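Dihydrofolate reductase (Moritella profunda, PDB 3IA4) catalyses the NADPH-dependent reduction of 7,8-dihydrofolate to 5,6,7,8-tetrahydrofolate, a step probably needed for making glycine, purines and DNA precursors. Local coordinates at residues Leu29-Arg34 / Tyr153-Leu158; Thr67-Gln70 / Thr75-Ala78; Asp110-Thr115 / Tyr133-Ile138. One frame throughout, in Å; residues are numbered along the deposited sequence.

In the fold
From the N terminus, the chain passes strand 2-9 and enters helix 26-36, whose residues 29-34 form the first half of contact 1. Its partner, 153-158, comes only near the C terminus, so this contact closes a loop of 118 residues that encloses the other two. Contact 2 (67-70 with 75-78) closes a short turn at one outer strand of the central sheet. Contact 3 (110-115 with 133-138) follows in series and joins two strands on the far side. Contacts 2 and 3 lie about 30 Å apart between centres. Contacts 1 and 3 touch, because strand 153-160 runs between strands 111-117 and 135-143.

Contact 1. Residues Leu29-Arg34 / Tyr153-Leu158; sequences LQLFKR and YRFSLL. With MTX (methotrexate), chain F.
The folate pocket of dihydrofolate reductase is walled by helix 26-36, and this contact is where L31, on the side of the helix facing the sheet, packs on Y153 and F155 of strand 153-160. No hydrogen bond joins the two segments directly; the junction is apolar. L31 reaches the strand through a first torsion of -177°, which carries CG away from the backbone N, and divides its methyls: CD1 lies 4.0 Å from F155 CB and also meets the edge of the Y153 ring near its plane, while CD2 approaches F155 CD1 at 4.1 Å. Beside this apolar core a water bridges the segments, accepting from R34 NH2 and lying 2.6 Å from Y153 OH, in the plane of that ring. The Y153 ring also meets that of Y143 with the planes nearly parallel.

Neighbouring helix residues turn to methotrexate. N5 of the pteridine lies over one face of the F32 ring, the two planes inclined, and F32 CD1 comes to 3.4 Å from MTX C4; CE2, on the other flank of the ring, lies 3.7 Å from C16 of the inhibitor's benzoyl ring. The bent inhibitor therefore wraps around this phenylalanine, and an alanine here would probably open a gap between its pteridine and benzoyl parts, leaving both freer to shift. L29 CD2 sits 3.4 Å from MTX N8, and K33 NZ donates to carboxylate oxygen O2 at 3.2 Å. E28, R53, R58 and the carbonyl of I6 also hydrogen-bond the inhibitor. One helix thus serves two surfaces, L31 docking on the sheet while L29, F32 and K33 line the ligand, as in the antifolate site of the dihydrofolate reductase fold.

Contact 2. Residues Thr67-Gln70 / Thr75-Ala78; sequences TDYQ and TVVA. With NDP (NADPH dihydro-nicotinamide-adenine-dinucleotide phosphate), chain E.
The loop that carries the chain from strand 60-63 to the outer strand 75-77, at the adenosine end of the NADPH site, is folded back here so that Y69 and Q70 rest against V76. The contact centres on one methyl, V76 CG2. It lies 3.7 Å from Y69 O and 4.1 Å from Y69 CD1, the ring meeting it obliquely, and 4.0 Å from Q70 NE2. The other methyl, CG1, also approaches the carbonyl, at 3.8 Å from Y69 O, so both methyls of the valine rest against the Y69 carbonyl oxygen.

The glutamine chain starts extended and then bends at its second torsion (chi2 58°), which swings the amide alongside V76. Its two ends have separate partners: NE2 donates to V74 O within the connecting turn, and OE1 accepts from a water at 2.7 Å. That same water accepts from V76 N at 3.0 Å and so links loop to strand where no direct hydrogen bond does. Together the two bonds favour this orientation of the amide, with NE2 toward V74 and OE1 toward the water.

A78, just past the strand, brings its carbonyl O to 3.3 Å from adenine C2A of NADPH. Y69 makes a cation-pi contact with R45, which itself hydrogen-bonds the cofactor, and touches F48 and E49 on helix 45-51. In the sheet, T75 and V77 pair through their backbones with strand 60-63 and S64, while V77 packs on I61, L63 and helix 80-87; the loop with Y69 and Q70 thus spans from helix 45-51 to the V76 side of this outermost strand.

Contact 3. Residues Asp110-Thr115 / Tyr133-Ile138; sequences DRLYLT and YNWQEI
R111 and W135 are the nearest backbone positions, with CA atoms 8.6 Å apart, and the touching parts of the two segments run at 76° to each other without a hydrogen bond between them. L112 carries the contact. Its CD1 stands over one face of the W135 six-membered ring in a CH-pi contact, 3.8 Å from the ring centroid and 21° off the normal, and lies 3.6 Å from W135 CZ2. L112 CG lies 3.6 Å from W135 CH2, and the two side chains cross at about a right angle. A chi1 of -56° sets the W135 side chain beside its own backbone N and swings the indole toward L112. The indole is further anchored by NE1, which donates to Y130 O. At the ring edge, near its plane, D110 O is 4.3 Å from W135 CZ3. Nearby, I138 CD1 reaches R111 NE at 4.2 Å, obliquely to the guanidinium, whose NH1 is salt-bridged to E92. Strand 153-160 lies between these strands, L112 pairing with L158 and I138 with L157, which makes this a packing of side chains from next-but-one strands in the antiparallel C-terminal part of the dihydrofolate reductase sheet.

Contact 1. Residues Leu29-Arg34 / Tyr153-Leu158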
loop_
_atom_site.group_PDB
_atom_site.type_symbol
_atom_site.label_atom_id
_atom_site.label_comp_id
_atom_site.label_asym_id
_atom_site.label_seq_id
_atom_site.Cartn_x
_atom_site.Cartn_y
_atom_site.Cartn_z
ATOM N N LEU A 29 7.954 8.167 1.761
ATOM C CA LEU A 29 6.972 8.455 0.683
ATOM C C LEU A 29 7.644 8.469 -0.660
ATOM O O LEU A 29 6.982 8.234 -1.701
ATOM C CB LEU A 29 6.265 9.820 0.846
ATOM C CG LEU A 29 5.392 9.958 2.078
ATOM C CD1 LEU A 29 4.776 11.396 2.180
ATOM C CD2 LEU A 29 4.295 8.893 2.074
ATOM N N GLN A 30 8.933 8.814 -0.663
ATOM C CA GLN A 30 9.730 8.754 -1.891
ATOM C C GLN A 30 9.941 7.303 -2.310
ATOM O O GLN A 30 9.971 6.994 -3.498
ATOM C CB GLN A 30 11.088 9.447 -1.726
ATOM C CG GLN A 30 10.932 10.945 -1.482
ATOM C CD GLN A 30 10.097 11.644 -2.545
ATOM O OE1 GLN A 30 10.333 11.470 -3.747
ATOM N NE2 GLN A 30 9.104 12.423 -2.110
ATOM N N LEU A 31 10.112 6.405 -1.336
ATOM C CA LEU A 31 10.177 4.992 -1.669
ATOM C C LEU A 31 8.864 4.538 -2.278
ATOM O O LEU A 31 8.837 3.788 -3.261
ATOM C CB LEU A 31 10.488 4.182 -0.384
ATOM C CG LEU A 31 10.690 2.670 -0.461
ATOM C CD1 LEU A 31 11.368 2.152 0.825
ATOM C CD2 LEU A 31 9.320 1.976 -0.717
ATOM N N PHE A 32 7.755 4.950 -1.665
ATOM C CA PHE A 32 6.440 4.576 -2.183
ATOM C C PHE A 32 6.276 5.098 -3.633
ATOM O O PHE A 32 5.785 4.414 -4.563
ATOM C CB PHE A 32 5.361 5.154 -1.247
ATOM C CG PHE A 32 3.983 5.152 -1.815
ATOM C CD1 PHE A 32 3.179 3.996 -1.750
ATOM C CD2 PHE A 32 3.463 6.283 -2.436
ATOM C CE1 PHE A 32 1.919 3.989 -2.267
ATOM C CE2 PHE A 32 2.212 6.265 -2.998
ATOM C CZ PHE A 32 1.400 5.142 -2.878
ATOM N N LYS A 33 6.648 6.336 -3.812
ATOM C CA LYS A 33 6.537 6.913 -5.159
ATOM C C LYS A 33 7.365 6.155 -6.201
ATOM O O LYS A 33 6.851 5.824 -7.291
ATOM C CB LYS A 33 6.966 8.375 -5.116
ATOM C CG LYS A 33 6.698 9.069 -6.464
ATOM C CD LYS A 33 7.418 10.431 -6.418
ATOM C CE LYS A 33 7.243 11.189 -7.727
ATOM N NZ LYS A 33 6.158 12.231 -7.613
ATOM N N ARG A 34 8.636 5.861 -5.905
ATOM C CA ARG A 34 9.440 5.118 -6.849
ATOM C C ARG A 34 8.797 3.767 -7.201
ATOM O O ARG A 34 8.898 3.267 -8.350
ATOM C CB ARG A 34 10.843 4.823 -6.304
ATOM C CG ARG A 34 11.700 6.005 -5.926
ATOM C CD ARG A 34 13.132 5.494 -5.633
ATOM N NE ARG A 34 13.316 4.894 -4.297
ATOM C CZ ARG A 34 13.507 5.623 -3.191
ATOM N NH1 ARG A 34 13.500 6.946 -3.267
ATOM N NH2 ARG A 34 13.684 5.044 -2.007
ATOM N N TYR A 153 14.646 2.281 8.691
ATOM C CA TYR A 153 13.640 1.470 7.952
ATOM C C TYR A 153 14.293 0.701 6.852
ATOM O O TYR A 153 15.473 0.929 6.545
ATOM C CB TYR A 153 12.443 2.313 7.483
ATOM C CG TYR A 153 12.796 3.392 6.457
ATOM C CD1 TYR A 153 13.333 4.606 6.857
ATOM C CD2 TYR A 153 12.607 3.158 5.108
ATOM C CE1 TYR A 153 13.680 5.598 5.885
ATOM C CE2 TYR A 153 12.915 4.137 4.140
ATOM C CZ TYR A 153 13.445 5.341 4.546
ATOM O OH TYR A 153 13.759 6.295 3.576
ATOM N N ARG A 154 13.578 -0.273 6.301
ATOM C CA ARG A 154 14.216 -1.081 5.266
ATOM C C ARG A 154 13.108 -1.547 4.337
ATOM O O ARG A 154 11.934 -1.602 4.710
ATOM C CB ARG A 154 15.006 -2.278 5.841
ATOM C CG ARG A 154 14.090 -3.305 6.422
ATOM C CD ARG A 154 14.882 -4.396 7.186
ATOM N NE ARG A 154 13.943 -5.313 7.853
ATOM C CZ ARG A 154 13.435 -5.105 9.068
ATOM N NH1 ARG A 154 12.574 -5.988 9.591
ATOM N NH2 ARG A 154 13.754 -3.994 9.765
ATOM N N PHE A 155 13.498 -1.813 3.108
ATOM C CA PHE A 155 12.580 -2.353 2.090
ATOM C C PHE A 155 12.807 -3.832 1.816
ATOM O O PHE A 155 13.938 -4.287 1.728
ATOM C CB PHE A 155 12.831 -1.572 0.816
ATOM C CG PHE A 155 12.007 -2.052 -0.314
ATOM C CD1 PHE A 155 10.614 -1.911 -0.247
ATOM C CD2 PHE A 155 12.573 -2.731 -1.395
ATOM C CE1 PHE A 155 9.800 -2.405 -1.260
ATOM C CE2 PHE A 155 11.749 -3.226 -2.441
ATOM C CZ PHE A 155 10.374 -3.070 -2.356
ATOM N N SER A 156 11.720 -4.600 1.664
ATOM C CA SER A 156 11.834 -6.009 1.342
ATOM C C SER A 156 10.749 -6.324 0.324
ATOM O O SER A 156 9.557 -6.139 0.624
ATOM C CB SER A 156 11.615 -6.813 2.646
ATOM O OG SER A 156 11.520 -8.197 2.442
ATOM N N LEU A 157 11.139 -6.812 -0.854
ATOM C CA LEU A 157 10.173 -7.228 -1.823
ATOM C C LEU A 157 10.038 -8.743 -1.771
ATOM O O LEU A 157 11.004 -9.487 -2.005
ATOM C CB LEU A 157 10.555 -6.637 -3.196
ATOM C CG LEU A 157 9.735 -7.008 -4.422
ATOM C CD1 LEU A 157 8.311 -7.115 -4.210
ATOM C CD2 LEU A 157 10.050 -6.013 -5.581
ATOM N N LEU A 158 8.852 -9.196 -1.348
ATOM C CA LEU A 158 8.583 -10.630 -1.247
ATOM C C LEU A 158 7.731 -11.147 -2.392
ATOM O O LEU A 158 6.728 -10.513 -2.803
ATOM C CB LEU A 158 7.847 -10.952 0.049
ATOM C CG LEU A 158 8.445 -10.489 1.368
ATOM C CD1 LEU A 158 7.552 -10.886 2.515
ATOM C CD2 LEU A 158 9.807 -11.166 1.503
HETATM N N1 MTX F . 4.290 3.698 2.127
HETATM C C2 MTX F . 4.336 2.441 1.637
HETATM N NA2 MTX F . 5.525 1.809 1.668
HETATM N N3 MTX F . 3.219 1.847 1.120
HETATM C C4 MTX F . 2.025 2.513 1.072
HETATM N NA4 MTX F . 0.975 1.885 0.601
HETATM C C4A MTX F . 1.976 3.792 1.531
HETATM N N5 MTX F . 0.793 4.489 1.445
HETATM C C6 MTX F . 0.749 5.774 1.923
HETATM C C7 MTX F . 1.862 6.421 2.456
HETATM N N8 MTX F . 3.073 5.717 2.514
HETATM C C8A MTX F . 3.101 4.404 2.054
HETATM C C9 MTX F . -0.593 6.490 1.837
HETATM N N10 MTX F . -0.501 7.928 2.093
HETATM C CM MTX F . -1.171 8.425 3.319
HETATM C C11 MTX F . 1.429 10.553 -0.566
HETATM C C12 MTX F . 0.865 11.039 0.607
HETATM C C13 MTX F . 0.217 10.187 1.478
HETATM C C14 MTX F . 0.159 8.823 1.191
HETATM C C15 MTX F . 0.756 8.362 0.020
HETATM C C16 MTX F . 1.318 9.203 -0.901
HETATM C C MTX F . 2.181 11.399 -1.500
HETATM O O MTX F . 1.940 12.761 -1.595
HETATM N N MTX F . 3.130 10.786 -2.203
HETATM C CA MTX F . 3.870 11.401 -3.268
HETATM C CT MTX F . 3.814 10.511 -4.489
HETATM O O1 MTX F . 3.699 9.258 -4.336
HETATM O O2 MTX F . 3.917 11.027 -5.630
HETATM C CB MTX F . 5.351 11.587 -2.911
HETATM C CG MTX F . 5.525 12.517 -1.712
HETATM C CD MTX F . 5.131 13.973 -1.977
HETATM O OE1 MTX F . 5.258 14.857 -1.080
HETATM O OE2 MTX F . 4.672 14.334 -3.080
HETATM O O HOH W 1 13.464 5.977 1.032
#

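Contact 2. Residues Thr67-Gln70 / Thr75-Ala78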
loop_
_atom_site.group_PDB
_atom_site.type_symbol
_atom_site.label_atom_id
_atom_site.label_comp_id
_atom_site.label_asym_id
_atom_site.label_seq_id
_atom_site.Cartn_x
_atom_site.Cartn_y
_atom_site.Cartn_z
ATOM N N THR A 67 -22.773 4.944 -3.857
ATOM C CA THR A 67 -23.053 5.120 -5.289
ATOM C C THR A 67 -22.859 6.565 -5.764
ATOM O O THR A 67 -22.548 6.767 -6.927
ATOM C CB THR A 67 -24.472 4.613 -5.664
ATOM N N ASP A 68 -23.001 7.560 -4.884
ATOM C CA ASP A 68 -22.735 8.948 -5.294
ATOM C C ASP A 68 -21.323 9.475 -4.940
ATOM O O ASP A 68 -21.053 10.685 -5.010
ATOM C CB ASP A 68 -23.840 9.884 -4.781
ATOM N N TYR A 69 -20.418 8.569 -4.576
ATOM C CA TYR A 69 -19.054 8.969 -4.196
ATOM C C TYR A 69 -18.203 9.085 -5.460
ATOM O O TYR A 69 -18.005 8.109 -6.176
ATOM C CB TYR A 69 -18.441 7.942 -3.224
ATOM C CG TYR A 69 -17.076 8.328 -2.703
ATOM C CD1 TYR A 69 -15.940 7.699 -3.183
ATOM C CD2 TYR A 69 -16.925 9.331 -1.753
ATOM C CE1 TYR A 69 -14.680 8.062 -2.708
ATOM C CE2 TYR A 69 -15.662 9.691 -1.280
ATOM C CZ TYR A 69 -14.559 9.029 -1.750
ATOM O OH TYR A 69 -13.310 9.339 -1.257
ATOM N N GLN A 70 -17.728 10.287 -5.766
ATOM C CA GLN A 70 -17.021 10.468 -7.028
ATOM C C GLN A 70 -16.029 11.615 -7.025
ATOM O O GLN A 70 -16.277 12.703 -7.609
ATOM C CB GLN A 70 -17.988 10.637 -8.197
ATOM C CG GLN A 70 -17.211 10.775 -9.505
ATOM C CD GLN A 70 -16.309 9.563 -9.760
ATOM O OE1 GLN A 70 -16.808 8.481 -10.102
ATOM N NE2 GLN A 70 -14.981 9.733 -9.580
ATOM N N THR A 75 -10.888 6.882 -10.478
ATOM C CA THR A 75 -11.910 5.986 -10.946
ATOM C C THR A 75 -12.450 5.220 -9.752
ATOM O O THR A 75 -11.690 4.488 -9.109
ATOM C CB THR A 75 -11.280 5.003 -11.945
ATOM O OG1 THR A 75 -10.791 5.785 -13.057
ATOM C CG2 THR A 75 -12.301 3.923 -12.380
ATOM N N VAL A 76 -13.745 5.392 -9.454
ATOM C CA VAL A 76 -14.358 4.687 -8.314
ATOM C C VAL A 76 -15.006 3.430 -8.807
ATOM O O VAL A 76 -15.772 3.448 -9.794
ATOM C CB VAL A 76 -15.409 5.568 -7.597
ATOM C CG1 VAL A 76 -16.179 4.773 -6.537
ATOM C CG2 VAL A 76 -14.656 6.782 -6.961
ATOM N N VAL A 77 -14.717 2.318 -8.135
ATOM C CA VAL A 77 -15.319 1.015 -8.507
ATOM C C VAL A 77 -15.960 0.403 -7.285
ATOM O O VAL A 77 -15.520 0.662 -6.142
ATOM C CB VAL A 77 -14.293 0.058 -9.067
ATOM C CG1 VAL A 77 -13.753 0.553 -10.459
ATOM C CG2 VAL A 77 -13.133 -0.090 -8.081
ATOM N N ALA A 78 -16.993 -0.425 -7.486
ATOM C CA ALA A 78 -17.746 -0.900 -6.344
ATOM C C ALA A 78 -17.405 -2.319 -5.922
ATOM O O ALA A 78 -17.971 -2.840 -4.939
ATOM C CB ALA A 78 -19.285 -0.790 -6.636
HETATM P PA NDP E . -9.428 1.412 3.591
HETATM O O1A NDP E . -9.143 -0.037 3.293
HETATM O O2A NDP E . -8.527 2.501 3.098
HETATM O O5B NDP E . -10.944 1.840 3.151
HETATM C C5B NDP E . -12.035 0.961 3.497
HETATM C C4B NDP E . -13.248 1.500 2.748
HETATM O O4B NDP E . -13.131 1.030 1.398
HETATM C C3B NDP E . -14.547 0.800 3.216
HETATM O O3B NDP E . -15.060 1.446 4.376
HETATM C C2B NDP E . -15.450 0.871 1.996
HETATM O O2B NDP E . -15.822 2.221 1.699
HETATM C C1B NDP E . -14.423 0.542 0.931
HETATM N N9A NDP E . -14.339 -0.898 0.606
HETATM C C8A NDP E . -13.594 -1.805 1.256
HETATM N N7A NDP E . -13.662 -3.009 0.651
HETATM C C5A NDP E . -14.467 -2.855 -0.437
HETATM C C6A NDP E . -14.947 -3.692 -1.546
HETATM N N6A NDP E . -14.644 -5.027 -1.648
HETATM N N1A NDP E . -15.754 -3.055 -2.462
HETATM C C2A NDP E . -16.083 -1.768 -2.444
HETATM N N3A NDP E . -15.675 -0.965 -1.464
HETATM C C4A NDP E . -14.876 -1.463 -0.463
HETATM O O3 NDP E . -9.646 1.632 5.180
HETATM P PN NDP E . -8.914 1.179 6.539
HETATM O O1N NDP E . -8.915 -0.303 6.609
HETATM O O2N NDP E . -9.515 1.962 7.650
HETATM O O5D NDP E . -7.400 1.579 6.292
HETATM C C5D NDP E . -7.036 2.949 6.387
HETATM C C4D NDP E . -5.863 3.098 7.349
HETATM O O4D NDP E . -4.647 2.518 6.748
HETATM C C3D NDP E . -5.501 4.553 7.680
HETATM O O3D NDP E . -5.067 4.620 9.052
HETATM C C2D NDP E . -4.295 4.850 6.788
HETATM O O2D NDP E . -3.427 5.895 7.292
HETATM C C1D NDP E . -3.607 3.513 6.821
HETATM N N1N NDP E . -2.733 3.226 5.688
HETATM C C2N NDP E . -1.472 2.878 5.951
HETATM C C3N NDP E . -0.646 2.487 4.928
HETATM C C7N NDP E . 0.766 2.121 5.262
HETATM O O7N NDP E . 1.452 1.638 4.385
HETATM N N7N NDP E . 1.245 2.199 6.508
HETATM C C4N NDP E . -1.044 2.442 3.461
HETATM C C5N NDP E . -2.454 2.777 3.354
HETATM C C6N NDP E . -3.210 3.190 4.424
HETATM P P2B NDP E . -17.385 2.639 1.567
HETATM O O1X NDP E . -17.300 3.961 0.938
HETATM O O2X NDP E . -17.995 1.514 0.802
HETATM O O3X NDP E . -17.919 2.590 2.972
HETATM O O HOH W 2 -15.399 6.754 -11.548
#

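Contact 3. Residues Asp110-Thr115 / Tyr133-Ile138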
loop_
_atom_site.group_PDB
_atom_site.type_symbol
_atom_site.label_atom_id
_atom_site.label_comp_id
_atom_site.label_asym_id
_atom_site.label_seq_id
_atom_site.Cartn_x
_atom_site.Cartn_y
_atom_site.Cartn_z
ATOM N N ASP A 110 0.656 -11.689 -5.568
ATOM C CA ASP A 110 1.857 -12.323 -6.060
ATOM C C ASP A 110 3.115 -11.768 -5.347
ATOM O O ASP A 110 4.118 -12.498 -5.235
ATOM C CB ASP A 110 1.970 -12.006 -7.566
ATOM C CG ASP A 110 0.856 -12.653 -8.389
ATOM O OD1 ASP A 110 0.247 -11.947 -9.211
ATOM O OD2 ASP A 110 0.592 -13.885 -8.254
ATOM N N ARG A 111 3.108 -10.464 -5.000
ATOM C CA ARG A 111 4.267 -9.814 -4.383
ATOM C C ARG A 111 3.782 -8.887 -3.268
ATOM O O ARG A 111 2.681 -8.323 -3.376
ATOM C CB ARG A 111 5.024 -8.940 -5.410
ATOM C CG ARG A 111 5.631 -9.679 -6.576
ATOM C CD ARG A 111 6.221 -8.622 -7.492
ATOM N NE ARG A 111 7.009 -9.285 -8.524
ATOM C CZ ARG A 111 7.599 -8.609 -9.503
ATOM N NH1 ARG A 111 7.389 -7.304 -9.603
ATOM N NH2 ARG A 111 8.331 -9.253 -10.415
ATOM N N LEU A 112 4.607 -8.713 -2.242
ATOM C CA LEU A 112 4.427 -7.686 -1.229
ATOM C C LEU A 112 5.642 -6.795 -1.270
ATOM O O LEU A 112 6.774 -7.270 -1.192
ATOM C CB LEU A 112 4.345 -8.301 0.172
ATOM C CG LEU A 112 3.165 -9.291 0.345
ATOM C CD1 LEU A 112 3.229 -9.879 1.780
ATOM C CD2 LEU A 112 1.777 -8.712 0.004
ATOM N N TYR A 113 5.418 -5.497 -1.369
ATOM C CA TYR A 113 6.498 -4.534 -1.272
ATOM C C TYR A 113 6.391 -3.980 0.141
ATOM O O TYR A 113 5.557 -3.123 0.424
ATOM C CB TYR A 113 6.270 -3.365 -2.252
ATOM C CG TYR A 113 6.446 -3.692 -3.737
ATOM C CD1 TYR A 113 7.302 -2.906 -4.499
ATOM C CD2 TYR A 113 5.713 -4.694 -4.376
ATOM C CE1 TYR A 113 7.437 -3.108 -5.838
ATOM C CE2 TYR A 113 5.875 -4.928 -5.775
ATOM C CZ TYR A 113 6.727 -4.083 -6.473
ATOM O OH TYR A 113 6.931 -4.308 -7.824
ATOM N N LEU A 114 7.198 -4.489 1.061
ATOM C CA LEU A 114 7.080 -4.076 2.449
ATOM C C LEU A 114 8.220 -3.159 2.874
ATOM O O LEU A 114 9.391 -3.477 2.735
ATOM C CB LEU A 114 7.105 -5.308 3.377
ATOM C CG LEU A 114 5.987 -6.354 3.105
ATOM C CD1 LEU A 114 5.979 -7.475 4.110
ATOM C CD2 LEU A 114 4.600 -5.658 3.109
ATOM N N THR A 115 7.858 -2.076 3.501
ATOM C CA THR A 115 8.865 -1.306 4.244
ATOM C C THR A 115 8.660 -1.644 5.718
ATOM O O THR A 115 7.516 -1.651 6.184
ATOM C CB THR A 115 8.544 0.152 4.034
ATOM O OG1 THR A 115 8.770 0.455 2.647
ATOM C CG2 THR A 115 9.463 1.060 4.907
ATOM N N TYR A 133 1.580 -17.411 5.067
ATOM C CA TYR A 133 2.027 -17.944 3.760
ATOM C C TYR A 133 3.569 -17.963 3.659
ATOM O O TYR A 133 4.281 -17.472 4.541
ATOM C CB TYR A 133 1.461 -17.065 2.638
ATOM C CG TYR A 133 -0.035 -16.990 2.617
ATOM C CD1 TYR A 133 -0.673 -15.783 2.481
ATOM C CD2 TYR A 133 -0.816 -18.137 2.712
ATOM C CE1 TYR A 133 -2.054 -15.668 2.415
ATOM C CE2 TYR A 133 -2.220 -18.039 2.650
ATOM C CZ TYR A 133 -2.818 -16.793 2.494
ATOM O OH TYR A 133 -4.210 -16.692 2.431
ATOM N N ASN A 134 4.055 -18.606 2.613
ATOM C CA ASN A 134 5.484 -18.694 2.330
ATOM C C ASN A 134 5.915 -17.718 1.231
ATOM O O ASN A 134 5.218 -17.590 0.258
ATOM C CB ASN A 134 5.861 -20.127 1.872
ATOM C CG ASN A 134 5.591 -21.171 2.955
ATOM O OD1 ASN A 134 5.879 -20.953 4.138
ATOM N ND2 ASN A 134 5.062 -22.323 2.536
ATOM N N TRP A 135 7.112 -17.133 1.368
ATOM C CA TRP A 135 7.581 -15.999 0.505
ATOM C C TRP A 135 9.055 -16.178 0.251
ATOM O O TRP A 135 9.777 -16.803 1.051
ATOM C CB TRP A 135 7.396 -14.621 1.205
ATOM C CG TRP A 135 5.977 -14.390 1.629
ATOM C CD1 TRP A 135 5.398 -14.751 2.862
ATOM C CD2 TRP A 135 4.925 -13.829 0.830
ATOM N NE1 TRP A 135 4.050 -14.396 2.844
ATOM C CE2 TRP A 135 3.745 -13.841 1.615
ATOM C CE3 TRP A 135 4.858 -13.318 -0.482
ATOM C CZ2 TRP A 135 2.534 -13.332 1.126
ATOM C CZ3 TRP A 135 3.681 -12.812 -0.962
ATOM C CH2 TRP A 135 2.507 -12.828 -0.159
ATOM N N GLN A 136 9.527 -15.606 -0.842
ATOM C CA GLN A 136 10.970 -15.487 -0.963
ATOM C C GLN A 136 11.273 -14.038 -1.278
ATOM O O GLN A 136 10.549 -13.399 -2.032
ATOM C CB GLN A 136 11.502 -16.384 -2.059
ATOM C CG GLN A 136 10.999 -16.055 -3.411
ATOM C CD GLN A 136 11.719 -16.901 -4.463
ATOM O OE1 GLN A 136 11.123 -17.773 -5.090
ATOM N NE2 GLN A 136 13.010 -16.650 -4.634
ATOM N N GLU A 137 12.317 -13.532 -0.663
ATOM C CA GLU A 137 12.678 -12.123 -0.883
ATOM C C GLU A 137 13.423 -11.976 -2.197
ATOM O O GLU A 137 14.351 -12.764 -2.456
ATOM C CB GLU A 137 13.500 -11.630 0.296
ATOM C CG GLU A 137 13.839 -10.164 0.201
ATOM C CD GLU A 137 14.679 -9.720 1.360
ATOM O OE1 GLU A 137 15.850 -10.184 1.451
ATOM O OE2 GLU A 137 14.184 -8.900 2.182
ATOM N N ILE A 138 13.013 -11.044 -3.068
ATOM C CA ILE A 138 13.724 -10.891 -4.330
ATOM C C ILE A 138 14.389 -9.520 -4.511
ATOM O O ILE A 138 15.079 -9.312 -5.541
ATOM C CB ILE A 138 12.839 -11.101 -5.531
ATOM C CG1 ILE A 138 11.666 -10.124 -5.494
ATOM C CG2 ILE A 138 12.343 -12.541 -5.584
ATOM C CD1 ILE A 138 10.708 -10.303 -6.698
#